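Local coordinates for putative TOXIN related protein (Parabacteroides distasonis ATCC 8503, PDB 3K0Y), which is of unknown function, a putative toxin-related protein of the NigD-like family that joins an OB-type domain to a beta-sandwich domain, at residues 29-34 / 51-56; 126-129 / 133-136; 171-176 / 201-206; 188-191 / 196-199. All blocks are in the same frame, centred on the assembly; numbering follows the deposited sequence.

Interaction 1 (29-34 / 51-56); sequences RLDDGD and NQRALV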
loop_
_atom_site.group_PDB
_atom_site.type_symbol
_atom_site.label_atom_id
_atom_site.label_comp_id
_atom_site.label_asym_id
_atom_site.label_seq_id
_atom_site.Cartn_x
_atom_site.Cartn_y
_atom_site.Cartn_z
ATOM N N ARG A 29 -12.647 6.374 0.011
ATOM C CA ARG A 29 -13.085 4.998 -0.283
ATOM C C ARG A 29 -12.410 3.992 0.669
ATOM O O ARG A 29 -11.199 3.901 0.714
ATOM C CB ARG A 29 -12.796 4.647 -1.753
ATOM C CG ARG A 29 -13.495 3.348 -2.182
ATOM C CD ARG A 29 -13.598 3.176 -3.669
ATOM N NE ARG A 29 -12.272 3.165 -4.276
ATOM C CZ ARG A 29 -11.803 4.071 -5.137
ATOM N NH1 ARG A 29 -12.556 5.058 -5.561
ATOM N NH2 ARG A 29 -10.565 3.969 -5.583
ATOM N N LEU A 30 -13.190 3.263 1.453
ATOM C CA LEU A 30 -12.638 2.341 2.428
ATOM C C LEU A 30 -12.311 1.022 1.743
ATOM O O LEU A 30 -12.764 0.808 0.621
ATOM C CB LEU A 30 -13.622 2.107 3.562
ATOM C CG LEU A 30 -13.986 3.291 4.448
ATOM C CD1 LEU A 30 -15.036 2.841 5.558
ATOM C CD2 LEU A 30 -12.738 3.881 5.062
ATOM N N ASP A 31 -11.524 0.157 2.393
ATOM C CA ASP A 31 -11.213 -1.150 1.801
ATOM C C ASP A 31 -12.486 -1.981 1.463
ATOM O O ASP A 31 -12.582 -2.551 0.394
ATOM C CB ASP A 31 -10.277 -1.955 2.698
ATOM C CG ASP A 31 -8.865 -1.351 2.805
ATOM O OD1 ASP A 31 -8.436 -0.564 1.955
ATOM O OD2 ASP A 31 -8.168 -1.669 3.774
ATOM N N ASP A 32 -13.490 -2.004 2.337
ATOM C CA ASP A 32 -14.741 -2.768 2.037
ATOM C C ASP A 32 -15.631 -2.029 1.025
ATOM O O ASP A 32 -16.792 -2.374 0.863
ATOM C CB ASP A 32 -15.532 -3.065 3.315
ATOM C CG ASP A 32 -15.962 -1.803 4.056
ATOM O OD1 ASP A 32 -15.607 -0.687 3.628
ATOM O OD2 ASP A 32 -16.645 -1.912 5.094
ATOM N N GLY A 33 -15.082 -1.003 0.364
ATOM C CA GLY A 33 -15.746 -0.307 -0.743
ATOM C C GLY A 33 -16.705 0.805 -0.357
ATOM O O GLY A 33 -17.157 1.552 -1.222
ATOM N N ASP A 34 -17.037 0.922 0.925
ATOM C CA ASP A 34 -17.880 2.031 1.378
ATOM C C ASP A 34 -17.245 3.390 1.044
ATOM O O ASP A 34 -16.029 3.575 1.197
ATOM C CB ASP A 34 -18.100 1.976 2.889
ATOM C CG ASP A 34 -19.168 0.987 3.307
ATOM O OD1 ASP A 34 -20.006 0.549 2.481
ATOM O OD2 ASP A 34 -19.184 0.660 4.509
ATOM N N ASN A 51 -5.255 8.711 -6.487
ATOM C CA ASN A 51 -4.496 7.485 -6.181
ATOM C C ASN A 51 -3.547 7.573 -4.970
ATOM O O ASN A 51 -2.392 7.164 -5.021
ATOM C CB ASN A 51 -3.771 7.064 -7.452
ATOM C CG ASN A 51 -4.708 7.032 -8.648
ATOM O OD1 ASN A 51 -4.579 7.840 -9.567
ATOM N ND2 ASN A 51 -5.695 6.155 -8.600
ATOM N N GLN A 52 -4.060 8.145 -3.884
ATOM C CA GLN A 52 -3.284 8.411 -2.683
ATOM C C GLN A 52 -4.060 7.770 -1.556
ATOM O O GLN A 52 -5.277 7.950 -1.483
ATOM C CB GLN A 52 -3.204 9.924 -2.469
ATOM C CG GLN A 52 -2.622 10.371 -1.194
ATOM C CD GLN A 52 -1.150 10.071 -1.080
ATOM O OE1 GLN A 52 -0.366 10.530 -1.872
ATOM N NE2 GLN A 52 -0.772 9.333 -0.052
ATOM N N ARG A 53 -3.388 7.014 -0.701
ATOM C CA ARG A 53 -4.063 6.483 0.498
ATOM C C ARG A 53 -3.685 7.327 1.697
ATOM O O ARG A 53 -2.659 8.028 1.671
ATOM C CB ARG A 53 -3.672 5.040 0.735
ATOM C CG ARG A 53 -3.917 4.143 -0.448
ATOM C CD ARG A 53 -4.444 2.763 0.012
ATOM N NE ARG A 53 -5.893 2.804 0.137
ATOM C CZ ARG A 53 -6.616 1.888 0.784
ATOM N NH1 ARG A 53 -6.022 0.868 1.398
ATOM N NH2 ARG A 53 -7.915 1.994 0.794
ATOM N N ALA A 54 -4.491 7.239 2.740
ATOM C CA ALA A 54 -4.284 8.014 3.953
ATOM C C ALA A 54 -4.810 7.235 5.152
ATOM O O ALA A 54 -5.698 6.409 5.011
ATOM C CB ALA A 54 -4.968 9.372 3.877
ATOM N N LEU A 55 -4.193 7.462 6.293
ATOM C CA LEU A 55 -4.729 7.046 7.567
ATOM C C LEU A 55 -5.679 8.159 8.042
ATOM O O LEU A 55 -5.260 9.312 8.236
ATOM C CB LEU A 55 -3.576 6.816 8.558
ATOM C CG LEU A 55 -3.933 6.116 9.873
ATOM C CD1 LEU A 55 -4.443 4.692 9.639
ATOM C CD2 LEU A 55 -2.680 6.145 10.803
ATOM N N VAL A 56 -6.948 7.814 8.197
ATOM C CA VAL A 56 -7.995 8.762 8.507
ATOM C C VAL A 56 -8.669 8.483 9.857
ATOM O O VAL A 56 -9.120 7.376 10.103
ATOM C CB VAL A 56 -9.087 8.767 7.414
ATOM C CG1 VAL A 56 -10.124 9.825 7.722
ATOM C CG2 VAL A 56 -8.460 9.000 5.987
#
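Asp31 OD1 sits at the edge of the Arg53 guanidinium, close to its plane, and the carboxylate is turned 34° against that plane. The pair lies in the NigD-like N-terminal OB domain, where strands 25-30 and 52-62 both pair with strand 11-22, and the side chain of Arg53 spans the gap to the turn that follows strand 25-30. Arg53 grips end-on, both terminal nitrogens converging on one oxygen: NH1 comes in on the syn lone pair of Asp31 OD1, whereas NH2 meets the same atom nearly along its C-O axis. Bends at chi2 and chi3 steer the arginine chain to this position. The other carboxylate oxygen, Asp31 OD2, is taken by Trp114 NE1, so the acid is held at both oxygens. Arg53 is also bound through NE to Thr17 and through NH1 to Asn121, contacts that help fix the rotation of the group. Asp31 itself sits in a type I turn from Leu30 to Gly33, closed by Gly33 N to Leu30 O at 3.0 Å. The two bonds of the salt bridge are equally long, Asp31 OD1 lying 2.9 Å from both NH1 and NH2 of Arg53, and both are bent to about 140°.

Interaction 2 (126-129 / 133-136); sequences TLWG and AHFI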
loop_
_atom_site.group_PDB
_atom_site.type_symbol
_atom_site.label_atom_id
_atom_site.label_comp_id
_atom_site.label_asym_id
_atom_site.label_seq_id
_atom_site.Cartn_x
_atom_site.Cartn_y
_atom_site.Cartn_z
ATOM N N THR A 126 11.300 -1.514 11.098
ATOM C CA THR A 126 12.710 -1.667 10.763
ATOM C C THR A 126 13.483 -0.776 11.711
ATOM O O THR A 126 12.896 -0.240 12.644
ATOM C CB THR A 126 12.944 -1.369 9.252
ATOM O OG1 THR A 126 14.259 -1.778 8.859
ATOM C CG2 THR A 126 12.712 0.076 8.911
ATOM N N LEU A 127 14.784 -0.631 11.480
ATOM C CA LEU A 127 15.641 0.198 12.311
ATOM C C LEU A 127 15.942 1.490 11.545
ATOM O O LEU A 127 16.221 1.441 10.337
ATOM C CB LEU A 127 16.940 -0.560 12.649
ATOM C CG LEU A 127 16.791 -1.815 13.539
ATOM C CD1 LEU A 127 17.990 -2.756 13.435
ATOM C CD2 LEU A 127 16.604 -1.371 15.013
ATOM N N TRP A 128 15.844 2.621 12.252
ATOM C CA TRP A 128 16.018 3.963 11.714
ATOM C C TRP A 128 17.048 4.744 12.544
ATOM O O TRP A 128 17.270 4.469 13.740
ATOM C CB TRP A 128 14.704 4.764 11.779
ATOM C CG TRP A 128 13.542 4.048 11.292
ATOM C CD1 TRP A 128 12.836 3.117 11.964
ATOM C CD2 TRP A 128 12.915 4.182 9.998
ATOM N NE1 TRP A 128 11.801 2.652 11.180
ATOM C CE2 TRP A 128 11.822 3.297 9.976
ATOM C CE3 TRP A 128 13.155 4.990 8.875
ATOM C CZ2 TRP A 128 11.001 3.155 8.885
ATOM C CZ3 TRP A 128 12.321 4.860 7.785
ATOM C CH2 TRP A 128 11.262 3.938 7.793
ATOM N N GLY A 129 17.634 5.754 11.919
ATOM C CA GLY A 129 18.656 6.578 12.572
ATOM C C GLY A 129 18.445 8.062 12.428
ATOM O O GLY A 129 19.127 8.806 13.073
ATOM N N ALA A 133 16.824 9.116 4.420
ATOM C CA ALA A 133 15.550 8.641 3.957
ATOM C C ALA A 133 15.673 7.203 3.391
ATOM O O ALA A 133 16.603 6.902 2.655
ATOM C CB ALA A 133 15.045 9.639 2.865
ATOM N N HIS A 134 14.753 6.317 3.766
ATOM C CA HIS A 134 14.728 4.953 3.259
ATOM C C HIS A 134 13.870 4.877 1.980
ATOM O O HIS A 134 12.882 5.564 1.881
ATOM C CB HIS A 134 14.172 4.002 4.307
ATOM C CG HIS A 134 14.964 3.941 5.572
ATOM N ND1 HIS A 134 14.863 2.884 6.452
ATOM C CD2 HIS A 134 15.848 4.816 6.127
ATOM C CE1 HIS A 134 15.676 3.100 7.479
ATOM N NE2 HIS A 134 16.287 4.262 7.300
ATOM N N PHE A 135 14.277 4.039 1.019
ATOM C CA PHE A 135 13.594 3.854 -0.266
ATOM C C PHE A 135 12.772 2.575 -0.163
ATOM O O PHE A 135 13.334 1.536 0.109
ATOM C CB PHE A 135 14.669 3.680 -1.327
ATOM C CG PHE A 135 14.227 3.851 -2.757
ATOM C CD1 PHE A 135 13.194 4.707 -3.118
ATOM C CD2 PHE A 135 14.982 3.251 -3.755
ATOM C CE1 PHE A 135 12.861 4.932 -4.448
ATOM C CE2 PHE A 135 14.672 3.444 -5.111
ATOM C CZ PHE A 135 13.599 4.314 -5.458
ATOM N N ILE A 136 11.474 2.669 -0.438
ATOM C CA ILE A 136 10.476 1.616 -0.190
ATOM C C ILE A 136 9.850 1.299 -1.539
ATOM O O ILE A 136 9.314 2.193 -2.197
ATOM C CB ILE A 136 9.325 2.119 0.752
ATOM C CG1 ILE A 136 9.861 2.731 2.038
ATOM C CG2 ILE A 136 8.401 1.017 1.161
ATOM C CD1 ILE A 136 10.692 1.706 2.875
#
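An offset (parallel-displaced) aromatic stack closes the connection between strands 119-128 and 135-139, which belong to different sheets of the NigD-like C-terminal beta-sandwich domain. The imidazole of His134 lies over one face of the Trp128 indole, with planes 18° apart and 4.2 Å between the centroids of the imidazole and the six-membered ring. The overlap falls on the CE3-CZ3 bond of that ring: Trp128 CE3 sits over the centre of the imidazole, 3.4 Å from His134 CE1, and Trp128 CZ3 is 3.5 Å from His134 ND1. The CB of His134 points toward segment 126-129, and with CG anti to the carbonyl carbon (chi1 -61°) the imidazole is laid against the indole.

With the chain passing from one sheet to the other here, the contact joins the sandwich's two layers through side chains, and no hydrogen bond crosses between the segments. The carbonyl of Leu127 reaches the edge of the imidazole, its O lying in the ring plane 3.3 Å from His134 CE1. Thr126 CG2 packs on a face of the indole near its rim and also approaches His134 ND1 at 4.3 Å. The polar atoms of the rings are engaged elsewhere: His134 NE2 bonds to Asp159 OD2 and ND1 to His154 NE2, while Trp128 NE1 donates to the carbonyl oxygen of Gly165. Asp159 OD2 also accepts from the backbone N of Gly129, tying the imidazole to the end of segment 126-129.

Interaction 3 (171-176 / 201-206); sequences FNLSSL and LKYNSD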
loop_
_atom_site.group_PDB
_atom_site.type_symbol
_atom_site.label_atom_id
_atom_site.label_comp_id
_atom_site.label_asym_id
_atom_site.label_seq_id
_atom_site.Cartn_x
_atom_site.Cartn_y
_atom_site.Cartn_z
ATOM N N PHE A 171 0.830 0.175 -2.276
ATOM C CA PHE A 171 1.252 0.015 -3.675
ATOM C C PHE A 171 0.042 -0.250 -4.590
ATOM O O PHE A 171 -0.771 -1.151 -4.349
ATOM C CB PHE A 171 2.265 -1.133 -3.807
ATOM C CG PHE A 171 3.545 -0.901 -3.045
ATOM C CD1 PHE A 171 4.515 -0.023 -3.524
ATOM C CD2 PHE A 171 3.822 -1.598 -1.876
ATOM C CE1 PHE A 171 5.696 0.168 -2.837
ATOM C CE2 PHE A 171 5.045 -1.414 -1.207
ATOM C CZ PHE A 171 5.955 -0.546 -1.658
ATOM N N ASN A 172 -0.082 0.559 -5.634
ATOM C CA ASN A 172 -1.178 0.440 -6.564
ATOM C C ASN A 172 -0.919 -0.811 -7.394
ATOM O O ASN A 172 0.124 -0.937 -8.038
ATOM C CB ASN A 172 -1.252 1.715 -7.420
ATOM C CG ASN A 172 -2.507 1.819 -8.240
ATOM O OD1 ASN A 172 -3.010 0.818 -8.742
ATOM N ND2 ASN A 172 -2.968 3.046 -8.478
ATOM N N LEU A 173 -1.859 -1.749 -7.371
ATOM C CA LEU A 173 -1.695 -3.012 -8.114
ATOM C C LEU A 173 -2.321 -3.013 -9.489
ATOM O O LEU A 173 -2.400 -4.054 -10.137
ATOM C CB LEU A 173 -2.278 -4.187 -7.324
ATOM C CG LEU A 173 -1.635 -4.399 -5.963
ATOM C CD1 LEU A 173 -2.299 -5.548 -5.189
ATOM C CD2 LEU A 173 -0.165 -4.634 -6.119
ATOM N N SER A 174 -2.769 -1.864 -9.948
ATOM C CA SER A 174 -3.568 -1.833 -11.151
ATOM C C SER A 174 -2.758 -2.193 -12.410
ATOM O O SER A 174 -3.346 -2.425 -13.430
ATOM C CB SER A 174 -4.229 -0.448 -11.298
ATOM O OG SER A 174 -3.265 0.533 -11.592
ATOM N N SER A 175 -1.425 -2.224 -12.310
ATOM C CA SER A 175 -0.517 -2.598 -13.389
ATOM C C SER A 175 -0.295 -4.106 -13.462
ATOM O O SER A 175 0.429 -4.555 -14.339
ATOM C CB SER A 175 0.861 -1.916 -13.173
ATOM O OG SER A 175 1.541 -2.490 -12.052
ATOM N N LEU A 176 -0.868 -4.891 -12.548
ATOM C CA LEU A 176 -0.774 -6.342 -12.663
ATOM C C LEU A 176 -1.704 -6.795 -13.798
ATOM O O LEU A 176 -2.702 -6.130 -14.061
ATOM C CB LEU A 176 -1.157 -7.060 -11.381
ATOM C CG LEU A 176 -0.210 -6.864 -10.184
ATOM C CD1 LEU A 176 -0.830 -7.564 -8.962
ATOM C CD2 LEU A 176 1.212 -7.337 -10.479
ATOM N N LEU A 201 -1.397 -13.860 -0.655
ATOM C CA LEU A 201 -2.698 -13.252 -0.562
ATOM C C LEU A 201 -3.502 -13.613 -1.813
ATOM O O LEU A 201 -2.964 -13.965 -2.854
ATOM C CB LEU A 201 -2.595 -11.716 -0.442
ATOM C CG LEU A 201 -1.559 -11.085 0.491
ATOM C CD1 LEU A 201 -0.193 -11.030 -0.195
ATOM C CD2 LEU A 201 -1.917 -9.618 0.897
ATOM N N LYS A 202 -4.808 -13.484 -1.691
ATOM C CA LYS A 202 -5.726 -13.693 -2.800
ATOM C C LYS A 202 -5.901 -12.346 -3.447
ATOM O O LYS A 202 -6.067 -11.372 -2.743
ATOM C CB LYS A 202 -7.082 -14.196 -2.277
ATOM C CG LYS A 202 -7.038 -15.544 -1.652
ATOM C CD LYS A 202 -6.814 -16.579 -2.695
ATOM C CE LYS A 202 -6.951 -18.003 -2.167
ATOM N NZ LYS A 202 -6.229 -18.997 -3.043
ATOM N N TYR A 203 -5.891 -12.314 -4.776
ATOM C CA TYR A 203 -6.022 -11.088 -5.587
ATOM C C TYR A 203 -6.928 -11.290 -6.822
ATOM O O TYR A 203 -6.728 -12.204 -7.637
ATOM C CB TYR A 203 -4.651 -10.622 -6.062
ATOM C CG TYR A 203 -4.740 -9.402 -6.948
ATOM C CD1 TYR A 203 -5.114 -8.158 -6.422
ATOM C CD2 TYR A 203 -4.484 -9.484 -8.302
ATOM C CE1 TYR A 203 -5.229 -7.027 -7.228
ATOM C CE2 TYR A 203 -4.603 -8.361 -9.123
ATOM C CZ TYR A 203 -4.959 -7.133 -8.569
ATOM O OH TYR A 203 -5.090 -6.030 -9.376
ATOM N N ASN A 204 -7.887 -10.397 -6.975
ATOM C CA ASN A 204 -8.789 -10.399 -8.116
ATOM C C ASN A 204 -8.765 -8.976 -8.660
ATOM O O ASN A 204 -8.925 -8.057 -7.884
ATOM C CB ASN A 204 -10.200 -10.794 -7.652
ATOM C CG ASN A 204 -11.198 -10.976 -8.818
ATOM O OD1 ASN A 204 -11.269 -10.155 -9.724
ATOM N ND2 ASN A 204 -11.976 -12.049 -8.767
ATOM N N SER A 205 -8.530 -8.789 -9.965
ATOM C CA SER A 205 -8.521 -7.434 -10.541
ATOM C C SER A 205 -9.859 -6.701 -10.388
ATOM O O SER A 205 -9.912 -5.483 -10.447
ATOM C CB SER A 205 -8.169 -7.464 -12.028
ATOM O OG SER A 205 -6.893 -8.005 -12.218
ATOM N N ASP A 206 -10.942 -7.450 -10.251
ATOM C CA ASP A 206 -12.245 -6.853 -9.976
ATOM C C ASP A 206 -12.414 -6.550 -8.467
ATOM O O ASP A 206 -12.629 -7.461 -7.689
ATOM C CB ASP A 206 -13.339 -7.812 -10.478
ATOM C CG ASP A 206 -14.707 -7.188 -10.485
ATOM O OD1 ASP A 206 -14.818 -5.965 -10.342
ATOM O OD2 ASP A 206 -15.681 -7.930 -10.644
HETATM O O HOH W 1 -4.895 -6.311 -12.274
#
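Past the end of strand 163-172 the backbone folds into a type I turn from Leu173 to Leu176, closed by Leu176 N to Leu173 O at 3.0 Å, and this turn brings two leucines against Tyr203 on strand 195-203. Leu176 CD1 stands over one face of the tyrosine ring in a CH-pi contact, 4.3 Å from the centroid and 26° off the ring normal; its nearest ring atom is Tyr203 CE2, at 3.9 Å. Leu173 comes alongside and runs in the opposite direction to the tyrosine, its CD1 3.9 Å from Tyr203 CE1. The phenol is extended toward the turn because Tyr203 CG is trans to the backbone N (chi1 178°).

In the beta-sandwich domain this contact bridges the layers: strand 163-172 belongs to the large mixed sheet, strand 195-203 is an outermost strand of the four-stranded one, and Leu186 of the adjacent strand 184-192 packs against all three side chains. The hydroxyl end of the tyrosine is linked through a water that lies in the plane of the ring. This water donates to Leu176 O and is hydrogen-bonded to Tyr203 OH, at 2.9 Å, and to Ser205 OG, thereby connecting the turn to the residues after the strand. Ser205 OG is bonded as well to Thr179 N. An Asx turn shapes each segment. Asn172 OD1 accepts from Ser174 N in its carbonyl plane and from Ser174 OG above that plane, whereas Asn204 OD1 accepts from Asp206 N at 2.8 Å.

Interaction 4 (188-191 / 196-199); sequences VNYW and KQAY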
loop_
_atom_site.group_PDB
_atom_site.type_symbol
_atom_site.label_atom_id
_atom_site.label_comp_id
_atom_site.label_asym_id
_atom_site.label_seq_id
_atom_site.Cartn_x
_atom_site.Cartn_y
_atom_site.Cartn_z
ATOM N N VAL A 188 4.056 -12.257 -2.111
ATOM C CA VAL A 188 4.912 -11.153 -1.841
ATOM C C VAL A 188 6.051 -11.632 -0.946
ATOM O O VAL A 188 5.831 -11.952 0.224
ATOM C CB VAL A 188 4.152 -10.019 -1.120
ATOM C CG1 VAL A 188 5.100 -8.862 -0.831
ATOM C CG2 VAL A 188 2.950 -9.562 -1.929
ATOM N N ASN A 189 7.263 -11.608 -1.499
ATOM C CA ASN A 189 8.497 -11.855 -0.803
ATOM C C ASN A 189 9.065 -10.579 -0.179
ATOM O O ASN A 189 8.900 -9.467 -0.725
ATOM C CB ASN A 189 9.498 -12.452 -1.802
ATOM C CG ASN A 189 9.066 -13.824 -2.284
ATOM O OD1 ASN A 189 8.847 -14.695 -1.474
ATOM N ND2 ASN A 189 8.880 -13.994 -3.561
ATOM N N TYR A 190 9.676 -10.723 0.994
ATOM C CA TYR A 190 10.358 -9.617 1.686
ATOM C C TYR A 190 11.502 -10.224 2.468
ATOM O O TYR A 190 11.523 -11.435 2.660
ATOM C CB TYR A 190 9.396 -8.858 2.614
ATOM C CG TYR A 190 8.762 -9.710 3.670
ATOM C CD1 TYR A 190 7.708 -10.537 3.367
ATOM C CD2 TYR A 190 9.212 -9.679 4.984
ATOM C CE1 TYR A 190 7.137 -11.338 4.319
ATOM C CE2 TYR A 190 8.646 -10.476 5.938
ATOM C CZ TYR A 190 7.600 -11.294 5.602
ATOM O OH TYR A 190 7.010 -12.103 6.556
ATOM N N TRP A 191 12.442 -9.403 2.917
ATOM C CA TRP A 191 13.627 -9.892 3.613
ATOM C C TRP A 191 13.652 -9.434 5.040
ATOM O O TRP A 191 13.333 -8.284 5.358
ATOM C CB TRP A 191 14.912 -9.524 2.873
ATOM C CG TRP A 191 14.968 -10.347 1.651
ATOM C CD1 TRP A 191 15.388 -11.670 1.533
ATOM C CD2 TRP A 191 14.450 -9.978 0.371
ATOM N NE1 TRP A 191 15.181 -12.115 0.238
ATOM C CE2 TRP A 191 14.614 -11.095 -0.491
ATOM C CE3 TRP A 191 13.860 -8.811 -0.134
ATOM C CZ2 TRP A 191 14.226 -11.055 -1.828
ATOM C CZ3 TRP A 191 13.482 -8.786 -1.465
ATOM C CH2 TRP A 191 13.675 -9.883 -2.293
ATOM N N LYS A 196 14.831 -14.473 3.749
ATOM C CA LYS A 196 13.688 -14.318 2.865
ATOM C C LYS A 196 12.436 -15.001 3.393
ATOM O O LYS A 196 12.507 -16.172 3.738
ATOM C CB LYS A 196 14.009 -14.896 1.488
ATOM C CG LYS A 196 13.059 -14.459 0.364
ATOM C CD LYS A 196 13.270 -15.289 -0.916
ATOM C CE LYS A 196 12.638 -14.660 -2.168
ATOM N NZ LYS A 196 13.341 -15.110 -3.445
ATOM N N GLN A 197 11.300 -14.276 3.424
ATOM C CA GLN A 197 9.974 -14.842 3.710
ATOM C C GLN A 197 9.005 -14.410 2.645
ATOM O O GLN A 197 9.299 -13.509 1.873
ATOM C CB GLN A 197 9.366 -14.370 5.025
ATOM C CG GLN A 197 10.282 -13.790 6.015
ATOM C CD GLN A 197 10.646 -14.743 7.089
ATOM O OE1 GLN A 197 10.974 -14.342 8.226
ATOM N NE2 GLN A 197 10.606 -16.005 6.766
ATOM N N ALA A 198 7.823 -14.996 2.694
ATOM C CA ALA A 198 6.770 -14.849 1.699
ATOM C C ALA A 198 5.415 -14.703 2.395
ATOM O O ALA A 198 5.149 -15.315 3.431
ATOM C CB ALA A 198 6.699 -16.070 0.788
ATOM N N TYR A 199 4.545 -13.902 1.813
ATOM C CA TYR A 199 3.183 -13.902 2.253
ATOM C C TYR A 199 2.331 -14.096 1.027
ATOM O O TYR A 199 2.657 -13.597 -0.017
ATOM C CB TYR A 199 2.839 -12.622 3.014
ATOM C CG TYR A 199 3.303 -12.653 4.465
ATOM C CD1 TYR A 199 3.308 -13.862 5.260
ATOM C CD2 TYR A 199 3.793 -11.489 5.046
ATOM C CE1 TYR A 199 3.778 -13.825 6.618
ATOM C CE2 TYR A 199 4.288 -11.472 6.326
ATOM C CZ TYR A 199 4.260 -12.615 7.128
ATOM O OH TYR A 199 4.742 -12.399 8.399
#
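Four backbone hydrogen bonds join Val188-Trp191 to Lys196-Tyr199 as the two arms of an antiparallel beta hairpin. Val188 pairs with Tyr199 and Tyr190 with Gln197 as hydrogen-bonded pairs; the straightest bond is Val188 N to Tyr199 O, 2.9 Å long at 177°. Asn189-Ala198 and Trp191-Lys196 are the non-hydrogen-bonded pairs, and Asn189 CA adds a CA-H...O contact of 3.2 Å to Gln197 O.

On the face bearing Asn189 and Trp191, the extended Lys196 chain lies beside the indole and points the same way, its CG 3.2 Å from Trp191 NE1. Farther along, Lys196 CE reaches Asn189 CG at 3.7 Å, and Asn189 OD1 lies 3.4 Å from Ala198 CB. The other face carries Tyr190 and Tyr199, whose rings meet obliquely at 34° with centroids 5.0 Å apart; the Tyr190 hydroxyl is modelled too close to the Tyr199 ring, so the detail there is doubtful. Tyr190 CG sits between its backbone N and carbonyl carbon (chi1 59°), which leans the ring across the partner strand, where CZ rests 3.6 Å from Gln197 CB. Beyond this shell, Tyr199 OH is bonded to Ile108 O, and Gln197 OE1 to Thr192 OG1.

Strand 195-203 forms one border of the four-stranded sheet, while strand 184-192 pairs on its other side with the parallel strand 149-155; Met113 of strand 113-116, in the other sheet, touches both Val188 and Tyr199.

Overall arrangement
Interaction 1 belongs to the OB domain; the other three lie in the beta sandwich. Interaction 3 is the core contact, its three touching residues all buried, whereas interactions 1, 2 and 4 are partly buried. Interactions 2 and 3 both connect the two sheets through side chains, the first by an aromatic stack, the second by leucines on a tyrosine with a bridging water. Ile136 packs on Phe171 between them. Interaction 4 instead holds neighbouring strands within one sheet by backbone bonds; it shares strand 195-203 with interaction 3, and Leu201 touches Val188. Interaction 1 relies on a charged pair, and its Asn51 packs on Asn172, a contact between the OB and sandwich regions.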